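Local structure of pectinesterase (Aspergillus niger, 5C1E) at residues Asn56-Gly61 with Gly100-Asn105; Ser8-Val13 with Ser35-Val40; Ala125-Phe130 with Ala146-Tyr151; Leu49-Ala54 with Ala92-Val97. The protein catalyses the hydrolysis of methyl esters on the galacturonosyl units of pectin, releasing methanol, and is a secreted enzyme probably involved in the softening of plant tissue. One frame throughout, in Å; residues are numbered along the deposited sequence.

Interaction 1 (Asn56-Gly61 with Gly100-Asn105). With NAG (2-acetamido-2-deoxy-beta-D-glucopyranose), chain B.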
loop_
_atom_site.group_PDB
_atom_site.type_symbol
_atom_site.label_atom_id
_atom_site.label_comp_id
_atom_site.label_asym_id
_atom_site.label_seq_id
_atom_site.Cartn_x
_atom_site.Cartn_y
_atom_site.Cartn_z
ATOM N N ASN A 56 -4.063 -4.148 19.681
ATOM C CA ASN A 56 -3.984 -3.098 18.673
ATOM C C ASN A 56 -2.653 -2.369 18.783
ATOM O O ASN A 56 -2.394 -1.680 19.768
ATOM C CB ASN A 56 -5.139 -2.113 18.812
ATOM C CG ASN A 56 -6.369 -2.545 18.033
ATOM O OD1 ASN A 56 -6.408 -3.634 17.437
ATOM N ND2 ASN A 56 -7.320 -1.513 18.670
ATOM N N LEU A 57 -1.810 -2.555 17.775
ATOM C CA LEU A 57 -0.457 -1.982 17.745
ATOM C C LEU A 57 -0.433 -0.795 16.807
ATOM O O LEU A 57 -1.024 -0.848 15.713
ATOM C CB LEU A 57 0.558 -3.024 17.276
ATOM C CG LEU A 57 2.001 -2.576 17.083
ATOM C CD1 LEU A 57 2.604 -2.198 18.425
ATOM C CD2 LEU A 57 2.830 -3.666 16.439
ATOM N N THR A 58 0.232 0.271 17.255
ATOM C CA THR A 58 0.593 1.410 16.398
ATOM C C THR A 58 2.108 1.565 16.345
ATOM O O THR A 58 2.785 1.590 17.393
ATOM C CB THR A 58 -0.055 2.716 16.902
ATOM O OG1 THR A 58 -1.463 2.537 16.914
ATOM C CG2 THR A 58 0.290 3.888 15.980
ATOM N N LEU A 59 2.649 1.646 15.123
ATOM C CA LEU A 59 4.064 1.898 14.913
ATOM C C LEU A 59 4.263 3.311 14.342
ATOM O O LEU A 59 3.702 3.633 13.291
ATOM C CB LEU A 59 4.602 0.851 13.949
ATOM C CG LEU A 59 6.093 0.703 13.672
ATOM C CD1 LEU A 59 6.942 0.419 14.910
ATOM C CD2 LEU A 59 6.228 -0.445 12.683
ATOM N N TYR A 60 5.026 4.147 15.049
ATOM C CA TYR A 60 5.252 5.530 14.656
ATOM C C TYR A 60 6.684 5.738 14.269
ATOM O O TYR A 60 7.579 5.355 15.013
ATOM C CB TYR A 60 5.037 6.468 15.833
ATOM C CG TYR A 60 3.664 6.533 16.411
ATOM C CD1 TYR A 60 2.650 7.208 15.756
ATOM C CD2 TYR A 60 3.390 5.975 17.649
ATOM C CE1 TYR A 60 1.382 7.318 16.317
ATOM C CE2 TYR A 60 2.130 6.080 18.209
ATOM C CZ TYR A 60 1.132 6.760 17.539
ATOM O OH TYR A 60 -0.120 6.843 18.095
ATOM N N GLY A 61 6.905 6.421 13.154
ATOM C CA GLY A 61 8.236 6.838 12.753
ATOM C C GLY A 61 8.505 8.293 13.073
ATOM O O GLY A 61 7.609 9.134 13.047
ATOM N N GLY A 100 -6.112 -4.309 13.085
ATOM C CA GLY A 100 -6.119 -2.985 13.700
ATOM C C GLY A 100 -4.776 -2.289 13.731
ATOM O O GLY A 100 -4.655 -1.216 14.317
ATOM N N PHE A 101 -3.759 -2.895 13.118
ATOM C CA PHE A 101 -2.429 -2.294 13.065
ATOM C C PHE A 101 -2.483 -0.931 12.349
ATOM O O PHE A 101 -3.196 -0.766 11.342
ATOM C CB PHE A 101 -1.471 -3.241 12.329
ATOM C CG PHE A 101 -0.084 -2.698 12.138
ATOM C CD1 PHE A 101 0.792 -2.584 13.213
ATOM C CD2 PHE A 101 0.371 -2.341 10.865
ATOM C CE1 PHE A 101 2.084 -2.110 13.028
ATOM C CE2 PHE A 101 1.656 -1.878 10.675
ATOM C CZ PHE A 101 2.516 -1.750 11.762
ATOM N N SER A 102 -1.733 0.032 12.877
ATOM C CA SER A 102 -1.558 1.332 12.222
ATOM C C SER A 102 -0.084 1.648 12.135
ATOM O O SER A 102 0.663 1.375 13.080
ATOM C CB SER A 102 -2.273 2.430 12.996
ATOM O OG SER A 102 -3.627 2.116 13.148
ATOM N N MET A 103 0.346 2.225 11.015
ATOM C CA MET A 103 1.737 2.615 10.858
ATOM C C MET A 103 1.788 4.050 10.325
ATOM O O MET A 103 1.022 4.411 9.424
ATOM C CB MET A 103 2.478 1.635 9.945
ATOM C CG MET A 103 3.978 1.883 9.878
ATOM S SD MET A 103 4.862 0.514 9.111
ATOM C CE MET A 103 4.561 0.794 7.377
ATOM N N TYR A 104 2.651 4.862 10.928
ATOM C CA TYR A 104 2.780 6.278 10.604
ATOM C C TYR A 104 4.207 6.612 10.266
ATOM O O TYR A 104 5.117 6.373 11.073
ATOM C CB TYR A 104 2.382 7.175 11.792
ATOM C CG TYR A 104 0.933 7.147 12.180
ATOM C CD1 TYR A 104 0.437 6.122 12.980
ATOM C CD2 TYR A 104 0.038 8.145 11.753
ATOM C CE1 TYR A 104 -0.884 6.083 13.335
ATOM C CE2 TYR A 104 -1.294 8.121 12.144
ATOM C CZ TYR A 104 -1.734 7.083 12.939
ATOM O OH TYR A 104 -3.031 6.981 13.330
ATOM N N ASN A 105 4.396 7.202 9.091
ATOM C CA ASN A 105 5.685 7.810 8.720
ATOM C C ASN A 105 6.888 6.865 8.756
ATOM O O ASN A 105 7.935 7.186 9.332
ATOM C CB ASN A 105 5.926 9.041 9.596
ATOM C CG ASN A 105 4.751 9.975 9.590
ATOM O OD1 ASN A 105 4.080 10.173 10.608
ATOM N ND2 ASN A 105 4.472 10.550 8.431
HETATM C C1 NAG B . -9.234 -2.409 18.726
HETATM C C2 NAG B . -9.905 -1.682 19.879
HETATM C C3 NAG B . -11.358 -1.484 19.457
HETATM C C4 NAG B . -11.422 -0.756 18.099
HETATM C C5 NAG B . -10.424 -1.306 17.061
HETATM C C6 NAG B . -10.250 -0.388 15.859
HETATM C C7 NAG B . -8.954 -1.968 22.151
HETATM C C8 NAG B . -8.834 -2.836 23.375
HETATM N N2 NAG B . -9.706 -2.412 21.131
HETATM O O3 NAG B . -12.056 -0.772 20.464
HETATM O O4 NAG B . -12.735 -0.822 17.559
HETATM O O5 NAG B . -9.153 -1.505 17.637
HETATM O O6 NAG B . -9.427 -1.024 14.899
HETATM O O7 NAG B . -8.360 -0.893 22.144
HETATM O O HOH W 1 -3.659 0.803 15.697
HETATM O O HOH W 2 -2.748 7.223 16.569
#
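Two successive coils of the right-handed parallel beta-helix meet where strand 57-61 lies in register beside strand 102-104, their short axes 4.7 Å apart and only 7° from parallel. The ladder alternates in direction: Ser102 N donates to Leu57 O, Leu59 N to Ser102 O, Tyr104 N to Leu59 O, and Gly61 N to Tyr104 O. Leu59 and Met103 share the apolar face. With CG of Leu59 anti to its backbone N (chi1 -171°), CD2 comes alongside Met103 SD at 3.9 Å, while Leu57 CD2 lies 3.8 Å from Phe101 CE1. The other face carries Thr58, Ser102 and two tyrosines. Tyr60 and Tyr104 run side by side with planes at 29°, slid apart so that the rings barely overlap; Thr58 CG2 sits over the Tyr60 ring and touches the edge of Tyr104 at CE1, 3.6 Å away. One water donates to Leu57 O and Gly100 O and accepts from Thr58 OG1 and Ser102 OG. A second lies between the tyrosine hydroxyls, and Tyr104 OH also bonds Asp296. Asn56 carries the N-acetylglucosamine. Strands 36-40 and 128-131 flank the pair in the sheet, and Leu57 packs on Leu26 and Leu29 of helix 22-29.

Interaction 2 (Ser8-Val13 with Ser35-Val40)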
loop_
_atom_site.group_PDB
_atom_site.type_symbol
_atom_site.label_atom_id
_atom_site.label_comp_id
_atom_site.label_asym_id
_atom_site.label_seq_id
_atom_site.Cartn_x
_atom_site.Cartn_y
_atom_site.Cartn_z
ATOM N N SER A 8 3.053 9.142 24.087
ATOM C CA SER A 8 2.712 8.635 25.402
ATOM C C SER A 8 2.633 7.113 25.408
ATOM O O SER A 8 1.902 6.526 24.633
ATOM C CB SER A 8 1.358 9.197 25.860
ATOM O OG SER A 8 1.145 8.862 27.219
ATOM N N GLY A 9 3.412 6.493 26.279
ATOM C CA GLY A 9 3.345 5.057 26.502
ATOM C C GLY A 9 4.087 4.184 25.516
ATOM O O GLY A 9 4.134 2.974 25.711
ATOM N N CYS A 10 4.682 4.760 24.467
ATOM C CA CYS A 10 5.281 3.926 23.424
ATOM C C CYS A 10 6.646 3.400 23.826
ATOM O O CYS A 10 7.381 4.068 24.534
ATOM C CB CYS A 10 5.394 4.659 22.077
ATOM S SG CYS A 10 3.818 5.230 21.409
ATOM N N LEU A 11 6.966 2.202 23.351
ATOM C CA LEU A 11 8.316 1.645 23.436
ATOM C C LEU A 11 9.199 2.422 22.448
ATOM O O LEU A 11 8.705 2.896 21.424
ATOM C CB LEU A 11 8.318 0.166 23.055
ATOM C CG LEU A 11 7.720 -0.882 24.003
ATOM C CD1 LEU A 11 6.265 -0.620 24.310
ATOM C CD2 LEU A 11 7.883 -2.271 23.407
ATOM N N THR A 12 10.492 2.542 22.739
ATOM C CA THR A 12 11.380 3.323 21.868
ATOM C C THR A 12 12.437 2.457 21.211
ATOM O O THR A 12 13.093 1.674 21.883
ATOM C CB THR A 12 12.118 4.418 22.616
ATOM O OG1 THR A 12 12.842 3.839 23.711
ATOM C CG2 THR A 12 11.141 5.478 23.134
ATOM N N VAL A 13 12.619 2.656 19.910
ATOM C CA VAL A 13 13.647 1.989 19.133
ATOM C C VAL A 13 14.570 3.052 18.570
ATOM O O VAL A 13 14.096 4.071 18.079
ATOM C CB VAL A 13 13.055 1.220 17.942
ATOM C CG1 VAL A 13 14.165 0.651 17.071
ATOM C CG2 VAL A 13 12.129 0.097 18.424
ATOM N N SER A 35 -3.582 -2.552 24.065
ATOM C CA SER A 35 -3.119 -1.704 22.990
ATOM C C SER A 35 -1.700 -1.289 23.330
ATOM O O SER A 35 -1.363 -1.097 24.505
ATOM C CB SER A 35 -4.017 -0.476 22.832
ATOM O OG SER A 35 -3.819 0.443 23.896
ATOM N N ALA A 36 -0.877 -1.151 22.296
ATOM C CA ALA A 36 0.535 -0.866 22.456
ATOM C C ALA A 36 1.011 -0.004 21.305
ATOM O O ALA A 36 0.374 0.070 20.260
ATOM C CB ALA A 36 1.320 -2.162 22.494
ATOM N N CYS A 37 2.141 0.650 21.512
ATOM C CA CYS A 37 2.756 1.417 20.457
ATOM C C CYS A 37 4.260 1.433 20.590
ATOM O O CYS A 37 4.825 1.238 21.676
ATOM C CB CYS A 37 2.181 2.833 20.382
ATOM S SG CYS A 37 2.332 3.813 21.876
ATOM N N ILE A 38 4.890 1.622 19.437
ATOM C CA ILE A 38 6.330 1.638 19.311
ATOM C C ILE A 38 6.675 2.888 18.495
ATOM O O ILE A 38 6.032 3.174 17.464
ATOM C CB ILE A 38 6.869 0.370 18.602
ATOM C CG1 ILE A 38 6.550 -0.887 19.416
ATOM C CG2 ILE A 38 8.376 0.466 18.397
ATOM C CD1 ILE A 38 6.844 -2.202 18.708
ATOM N N TYR A 39 7.654 3.635 18.999
ATOM C CA TYR A 39 8.241 4.775 18.304
ATOM C C TYR A 39 9.618 4.384 17.805
ATOM O O TYR A 39 10.465 3.939 18.591
ATOM C CB TYR A 39 8.356 5.976 19.243
ATOM C CG TYR A 39 9.216 7.123 18.726
ATOM C CD1 TYR A 39 8.740 8.012 17.761
ATOM C CD2 TYR A 39 10.490 7.348 19.234
ATOM C CE1 TYR A 39 9.532 9.061 17.291
ATOM C CE2 TYR A 39 11.274 8.405 18.776
ATOM C CZ TYR A 39 10.788 9.264 17.813
ATOM O OH TYR A 39 11.583 10.314 17.347
ATOM N N VAL A 40 9.840 4.576 16.507
ATOM C CA VAL A 40 11.114 4.267 15.879
ATOM C C VAL A 40 11.815 5.559 15.494
ATOM O O VAL A 40 11.268 6.391 14.744
ATOM C CB VAL A 40 10.937 3.363 14.642
ATOM C CG1 VAL A 40 12.284 2.854 14.120
ATOM C CG2 VAL A 40 10.044 2.182 14.980
HETATM O O HOH W 3 2.847 0.664 24.328
#
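Leu11 O accepts the shortest polar bond between the segments, from Tyr39 N at 2.7 Å. It is nearly straight, with 175° at the hydrogen, and the donor lies almost in line with the carbonyl. The CA of Ile38 approaches the same oxygen at 3.4 Å in a CA-H...O contact, as is usual between parallel strands. Leu11 N to Cys37 O and Val13 N to Tyr39 O complete the ladder; at Cys37 O the donor is tilted from the carbonyl plane, a less regular end.

Just before that end the two chains are joined covalently. The SG atoms of Cys10 and Cys37 are 2.1 Å apart, and the disulfide torsion of -98° is close to the 90° magnitude that such bonds favour. Its two halves differ: SG of Cys10 stands anti to the carbonyl carbon, whereas SG of Cys37 is tucked between backbone N and carbonyl carbon (chi1 58°), which swings it across to its partner. A water accepting from Cys37 N and donating to Gly9 O adds a polar bridge.

On the apolar face, Val13 uses its two methyls separately. CG2 meets Ile38 CG2 at 3.8 Å, and CG1 lies alongside Val40 CG1 at 4.1 Å.

These strands belong to a beta-alpha-beta unit through helix 22-29. That helix packs on much of the apolar face, with Leu29 against Leu11, Ala25 against Val13 and Leu26 against Ile38; Tyr45 meets Val13 and Val40. Strand 11-13 is outermost in the sheet in this chain, while strand 36-40 is flanked on its other side by strand 57-61, whose Tyr60 packs against both cysteines.

Interaction 3 (Ala125-Phe130 with Ala146-Tyr151). With NAG (2-acetamido-2-deoxy-beta-D-glucopyranose), chain B; SO4 (sulfate ion), chain C.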
loop_
_atom_site.group_PDB
_atom_site.type_symbol
_atom_site.label_atom_id
_atom_site.label_comp_id
_atom_site.label_asym_id
_atom_site.label_seq_id
_atom_site.Cartn_x
_atom_site.Cartn_y
_atom_site.Cartn_z
ATOM N N ALA A 125 -4.745 -8.648 7.147
ATOM C CA ALA A 125 -5.557 -8.482 8.353
ATOM C C ALA A 125 -6.546 -7.331 8.129
ATOM O O ALA A 125 -6.477 -6.609 7.132
ATOM C CB ALA A 125 -4.676 -8.189 9.555
ATOM N N ASP A 126 -7.478 -7.168 9.056
ATOM C CA ASP A 126 -8.505 -6.137 8.927
ATOM C C ASP A 126 -8.170 -4.855 9.687
ATOM O O ASP A 126 -7.409 -4.860 10.657
ATOM C CB ASP A 126 -9.847 -6.649 9.462
ATOM C CG ASP A 126 -10.500 -7.677 8.561
ATOM O OD1 ASP A 126 -10.544 -7.484 7.323
ATOM O OD2 ASP A 126 -11.027 -8.670 9.110
ATOM N N GLN A 127 -8.799 -3.769 9.250
ATOM C CA GLN A 127 -8.648 -2.440 9.844
ATOM C C GLN A 127 -7.190 -2.000 9.920
ATOM O O GLN A 127 -6.714 -1.546 10.963
ATOM C CB GLN A 127 -9.343 -2.397 11.214
ATOM C CG GLN A 127 -10.786 -2.837 11.079
ATOM C CD GLN A 127 -11.685 -2.478 12.242
ATOM O OE1 GLN A 127 -11.241 -2.040 13.307
ATOM N NE2 GLN A 127 -12.982 -2.670 12.034
ATOM N N LEU A 128 -6.478 -2.180 8.810
ATOM C CA LEU A 128 -5.093 -1.736 8.683
ATOM C C LEU A 128 -5.035 -0.314 8.178
ATOM O O LEU A 128 -5.642 0.023 7.144
ATOM C CB LEU A 128 -4.310 -2.643 7.733
ATOM C CG LEU A 128 -4.316 -4.119 8.134
ATOM C CD1 LEU A 128 -3.388 -4.900 7.205
ATOM C CD2 LEU A 128 -3.926 -4.316 9.601
ATOM N N GLY A 129 -4.320 0.531 8.908
ATOM C CA GLY A 129 -4.201 1.956 8.554
ATOM C C GLY A 129 -2.761 2.361 8.370
ATOM O O GLY A 129 -1.933 2.119 9.254
ATOM N N PHE A 130 -2.468 2.979 7.229
ATOM C CA PHE A 130 -1.125 3.426 6.892
ATOM C C PHE A 130 -1.160 4.900 6.510
ATOM O O PHE A 130 -1.904 5.300 5.622
ATOM C CB PHE A 130 -0.548 2.587 5.738
ATOM C CG PHE A 130 -0.447 1.130 6.052
ATOM C CD1 PHE A 130 -1.504 0.274 5.795
ATOM C CD2 PHE A 130 0.713 0.603 6.620
ATOM C CE1 PHE A 130 -1.403 -1.084 6.085
ATOM C CE2 PHE A 130 0.814 -0.751 6.929
ATOM C CZ PHE A 130 -0.246 -1.590 6.667
ATOM N N ALA A 146 -5.392 -9.367 1.876
ATOM C CA ALA A 146 -6.753 -9.551 2.367
ATOM C C ALA A 146 -7.063 -8.567 3.478
ATOM O O ALA A 146 -6.155 -8.022 4.116
ATOM C CB ALA A 146 -6.947 -10.970 2.877
ATOM N N GLY A 147 -8.354 -8.389 3.727
ATOM C CA GLY A 147 -8.842 -7.519 4.781
ATOM C C GLY A 147 -9.069 -6.076 4.370
ATOM O O GLY A 147 -8.691 -5.657 3.271
ATOM N N THR A 148 -9.691 -5.319 5.267
ATOM C CA THR A 148 -9.998 -3.918 5.023
ATOM C C THR A 148 -8.773 -3.084 5.371
ATOM O O THR A 148 -8.160 -3.274 6.424
ATOM C CB THR A 148 -11.218 -3.465 5.825
ATOM O OG1 THR A 148 -11.051 -3.817 7.197
ATOM C CG2 THR A 148 -12.465 -4.140 5.279
ATOM N N GLN A 149 -8.385 -2.207 4.451
ATOM C CA GLN A 149 -7.149 -1.463 4.577
ATOM C C GLN A 149 -7.330 -0.059 4.054
ATOM O O GLN A 149 -8.073 0.166 3.078
ATOM C CB GLN A 149 -6.018 -2.156 3.822
ATOM C CG GLN A 149 -5.820 -3.603 4.219
ATOM C CD GLN A 149 -4.647 -4.275 3.527
ATOM O OE1 GLN A 149 -3.677 -3.634 3.111
ATOM N NE2 GLN A 149 -4.711 -5.588 3.448
ATOM N N TYR A 150 -6.621 0.871 4.690
ATOM C CA TYR A 150 -6.712 2.282 4.377
ATOM C C TYR A 150 -5.306 2.880 4.316
ATOM O O TYR A 150 -4.524 2.722 5.254
ATOM C CB TYR A 150 -7.579 2.972 5.440
ATOM C CG TYR A 150 -7.691 4.469 5.310
ATOM C CD1 TYR A 150 -8.588 5.045 4.433
ATOM C CD2 TYR A 150 -6.906 5.313 6.087
ATOM C CE1 TYR A 150 -8.694 6.427 4.327
ATOM C CE2 TYR A 150 -7.010 6.685 5.995
ATOM C CZ TYR A 150 -7.894 7.237 5.114
ATOM O OH TYR A 150 -7.980 8.595 5.035
ATOM N N TYR A 151 -4.991 3.525 3.191
ATOM C CA TYR A 151 -3.687 4.157 2.964
ATOM C C TYR A 151 -3.929 5.627 2.675
ATOM O O TYR A 151 -4.634 5.953 1.731
ATOM C CB TYR A 151 -2.933 3.515 1.773
ATOM C CG TYR A 151 -2.542 2.070 2.006
ATOM C CD1 TYR A 151 -3.491 1.057 1.963
ATOM C CD2 TYR A 151 -1.224 1.720 2.276
ATOM C CE1 TYR A 151 -3.143 -0.258 2.205
ATOM C CE2 TYR A 151 -0.857 0.400 2.514
ATOM C CZ TYR A 151 -1.828 -0.587 2.493
ATOM O OH TYR A 151 -1.483 -1.895 2.723
HETATM C C1 NAG B . -9.234 -2.409 18.726
HETATM C C2 NAG B . -9.905 -1.682 19.879
HETATM C C3 NAG B . -11.358 -1.484 19.457
HETATM C C4 NAG B . -11.422 -0.756 18.099
HETATM C C5 NAG B . -10.424 -1.306 17.061
HETATM C C6 NAG B . -10.250 -0.388 15.859
HETATM C C7 NAG B . -8.954 -1.968 22.151
HETATM C C8 NAG B . -8.834 -2.836 23.375
HETATM N N2 NAG B . -9.706 -2.412 21.131
HETATM O O3 NAG B . -12.056 -0.772 20.464
HETATM O O4 NAG B . -12.735 -0.822 17.559
HETATM O O5 NAG B . -9.153 -1.505 17.637
HETATM O O6 NAG B . -9.427 -1.024 14.899
HETATM O O7 NAG B . -8.360 -0.893 22.144
HETATM S S SO4 C . -10.125 10.112 2.557
HETATM O O1 SO4 C . -9.949 11.590 2.673
HETATM O O2 SO4 C . -9.015 9.568 1.730
HETATM O O3 SO4 C . -10.143 9.445 3.887
HETATM O O4 SO4 C . -11.438 9.847 1.921
#
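Strands 128-131 and 148-152 belong to adjacent coils of the parallel beta-helix, and Phe130 and Tyr151 make the tight part of their contact inside it. The two rings run side by side with planes only 12° apart and centroids at 4.6 Å. They are slid so that overlap is slight: Phe130 CD1 sits over one face of Tyr151, toward its rim, 3.3 Å from CE2. The Tyr151 hydroxyl donates to Gln149 OE1 (2.8 Å) near the plane of the tyrosine ring, and Gln149 NE2 donates to Ala146 O from above the carbonyl plane. These two bonds help fix the rotation of the buried amide, while Leu128 CD1 packs against Gln149 CD at 3.9 Å.

A regular ladder joins the strands: Leu128 N to Thr148 O, Tyr150 N to Leu128 O and Phe130 N to Tyr150 O. Toward their start the contact is looser and more polar, and side-chain acceptors take over. The bond from Ala125 N to Ala146 O is weak. Thr148 N donates to the anti lone pair of Asp126 OD1 at 3.1 Å, and Gln127 N donates to Thr148 OG1; the threonine's chi1 of 51° puts OG1 between backbone N and carbonyl carbon. Gln127 lies beside the glycan on Asn56. On the face opposite the Phe130-Tyr151 pair is a sulfate, probably from the crystallisation liquor, which Lys283 and Trp170 also bind; Tyr150 OH donates to its O3 at 2.6 Å, in the ring plane.

Interaction 4 (Leu49-Ala54 with Ala92-Val97)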
loop_
_atom_site.group_PDB
_atom_site.type_symbol
_atom_site.label_atom_id
_atom_site.label_comp_id
_atom_site.label_asym_id
_atom_site.label_seq_id
_atom_site.Cartn_x
_atom_site.Cartn_y
_atom_site.Cartn_z
ATOM N N LEU A 49 10.342 -8.443 9.141
ATOM C CA LEU A 49 9.455 -8.442 10.305
ATOM C C LEU A 49 8.110 -9.091 10.027
ATOM O O LEU A 49 7.558 -8.958 8.935
ATOM C CB LEU A 49 9.216 -7.000 10.750
ATOM C CG LEU A 49 10.474 -6.205 11.067
ATOM C CD1 LEU A 49 10.117 -4.753 11.309
ATOM C CD2 LEU A 49 11.182 -6.818 12.266
ATOM N N THR A 50 7.585 -9.803 11.017
ATOM C CA THR A 50 6.197 -10.257 10.985
ATOM C C THR A 50 5.492 -9.588 12.143
ATOM O O THR A 50 5.947 -9.707 13.291
ATOM C CB THR A 50 6.083 -11.788 11.082
ATOM O OG1 THR A 50 6.729 -12.365 9.940
ATOM C CG2 THR A 50 4.616 -12.226 11.110
ATOM N N ILE A 51 4.417 -8.868 11.848
ATOM C CA ILE A 51 3.642 -8.157 12.874
ATOM C C ILE A 51 2.403 -8.992 13.207
ATOM O O ILE A 51 1.424 -8.997 12.445
ATOM C CB ILE A 51 3.156 -6.772 12.416
ATOM C CG1 ILE A 51 4.263 -5.945 11.747
ATOM C CG2 ILE A 51 2.558 -5.992 13.588
ATOM C CD1 ILE A 51 5.465 -5.637 12.586
ATOM N N ASP A 52 2.446 -9.709 14.331
ATOM C CA ASP A 52 1.343 -10.597 14.709
ATOM C C ASP A 52 0.830 -10.354 16.124
ATOM O O ASP A 52 0.189 -11.215 16.696
ATOM C CB ASP A 52 1.757 -12.067 14.535
ATOM C CG ASP A 52 2.965 -12.434 15.382
ATOM O OD1 ASP A 52 3.357 -11.617 16.250
ATOM O OD2 ASP A 52 3.520 -13.530 15.167
ATOM N N TYR A 53 1.091 -9.176 16.670
ATOM C CA TYR A 53 0.657 -8.830 18.017
ATOM C C TYR A 53 -0.864 -9.006 18.155
ATOM O O TYR A 53 -1.634 -8.646 17.243
ATOM C CB TYR A 53 1.077 -7.385 18.301
ATOM C CG TYR A 53 0.766 -6.895 19.691
ATOM C CD1 TYR A 53 1.343 -7.504 20.809
ATOM C CD2 TYR A 53 -0.092 -5.825 19.890
ATOM C CE1 TYR A 53 1.055 -7.051 22.087
ATOM C CE2 TYR A 53 -0.390 -5.368 21.165
ATOM C CZ TYR A 53 0.189 -5.994 22.262
ATOM O OH TYR A 53 -0.082 -5.558 23.549
ATOM N N ALA A 54 -1.292 -9.560 19.295
ATOM C CA ALA A 54 -2.703 -9.855 19.540
ATOM C C ALA A 54 -3.543 -8.615 19.795
ATOM O O ALA A 54 -4.721 -8.596 19.500
ATOM C CB ALA A 54 -2.848 -10.839 20.698
ATOM N N ALA A 92 8.359 -10.804 1.954
ATOM C CA ALA A 92 7.978 -9.465 2.401
ATOM C C ALA A 92 8.936 -8.942 3.440
ATOM O O ALA A 92 9.319 -9.664 4.350
ATOM C CB ALA A 92 6.565 -9.464 2.958
ATOM N N THR A 93 9.335 -7.680 3.304
ATOM C CA THR A 93 10.144 -7.031 4.330
ATOM C C THR A 93 9.339 -6.894 5.617
ATOM O O THR A 93 9.865 -7.113 6.721
ATOM C CB THR A 93 10.659 -5.682 3.844
ATOM O OG1 THR A 93 11.482 -5.911 2.699
ATOM C CG2 THR A 93 11.464 -5.002 4.917
ATOM N N VAL A 94 8.062 -6.565 5.465
ATOM C CA VAL A 94 7.123 -6.497 6.604
ATOM C C VAL A 94 5.833 -7.256 6.274
ATOM O O VAL A 94 5.212 -7.030 5.220
ATOM C CB VAL A 94 6.746 -5.054 6.982
ATOM C CG1 VAL A 94 5.724 -5.060 8.107
ATOM C CG2 VAL A 94 7.962 -4.256 7.415
ATOM N N ASN A 95 5.443 -8.154 7.180
ATOM C CA ASN A 95 4.273 -8.998 7.007
ATOM C C ASN A 95 3.290 -8.674 8.115
ATOM O O ASN A 95 3.529 -9.016 9.262
ATOM C CB ASN A 95 4.688 -10.486 7.047
ATOM C CG ASN A 95 3.523 -11.445 6.870
ATOM O OD1 ASN A 95 2.389 -11.045 6.597
ATOM N ND2 ASN A 95 3.811 -12.742 7.002
ATOM N N VAL A 96 2.199 -7.993 7.782
ATOM C CA VAL A 96 1.232 -7.577 8.797
ATOM C C VAL A 96 0.062 -8.547 8.856
ATOM O O VAL A 96 -0.786 -8.585 7.948
ATOM C CB VAL A 96 0.702 -6.166 8.537
ATOM C CG1 VAL A 96 -0.220 -5.737 9.663
ATOM C CG2 VAL A 96 1.847 -5.175 8.412
ATOM N N VAL A 97 0.003 -9.312 9.933
ATOM C CA VAL A 97 -1.119 -10.226 10.170
ATOM C C VAL A 97 -1.870 -9.889 11.467
ATOM O O VAL A 97 -2.564 -10.732 12.051
ATOM C CB VAL A 97 -0.671 -11.695 10.142
ATOM C CG1 VAL A 97 -0.155 -12.049 8.764
ATOM C CG2 VAL A 97 0.370 -11.984 11.218
HETATM O O HOH W 4 8.226 -10.560 6.741
#
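Ile51 is the main bump of this contact, and it fits into the hollow between two valines of the next coil in the parallel beta-helix. Its CG1 sits between CG1 of Val94 at 4.0 Å and CG2 of Val96 at 4.2 Å, so a single methylene bridges two side chains that point to the same face. The first torsion of Ile51 (chi1 -47°) sets CG1 beside the backbone N and directs it toward the two valines.

The opposite face is more polar and more exposed. Thr50 and Asn95 lie side by side, with OG1 of the threonine 4.0 Å from CB of the asparagine. Farther along, Val97 closes the end of the pair: its CG2 presses on Asp52 CB at 3.6 Å and on Ile51 O at 3.4 Å.

Four backbone bonds maintain the register, running from Leu49 N to Thr93 O, Asn95 N to Leu49 O, Ile51 N to Asn95 O and Val97 N to Ile51 O. Each donor stands about 20° from its carbonyl plane. A water donating to both Leu49 O and Ala92 O spans the start.

Strand 49-51 is outermost in its sheet in this chain, with strand 121-124 beyond 94-96. Leu26 of helix 22-29 packs on Leu49 and Ile51, and Phe101 lies against Ile51 and Val96.

How the interactions relate
All four interactions are parallel strand pairs of one beta-helix, interaction 2 forming its end. Interactions 1, 2 and 3 lie along the same sheet: Tyr60 N and Ile38 O probably bond interaction 1 to interaction 2, and Gly100 N and Asp126 O probably bond it to interaction 3. Interaction 4 belongs to a different sheet and meets interaction 1 through side chains, Phe101 CD2 lying 3.7 Å from Val96 CG1. Interactions 1 and 3 each have seven buried and no exposed residues among those touching, and both touch the glycan; interactions 2 and 4 each include two exposed ones. Interaction 3 buries aromatic rings with a glutamine, interaction 2 has the disulfide, and aliphatic contacts dominate interaction 4.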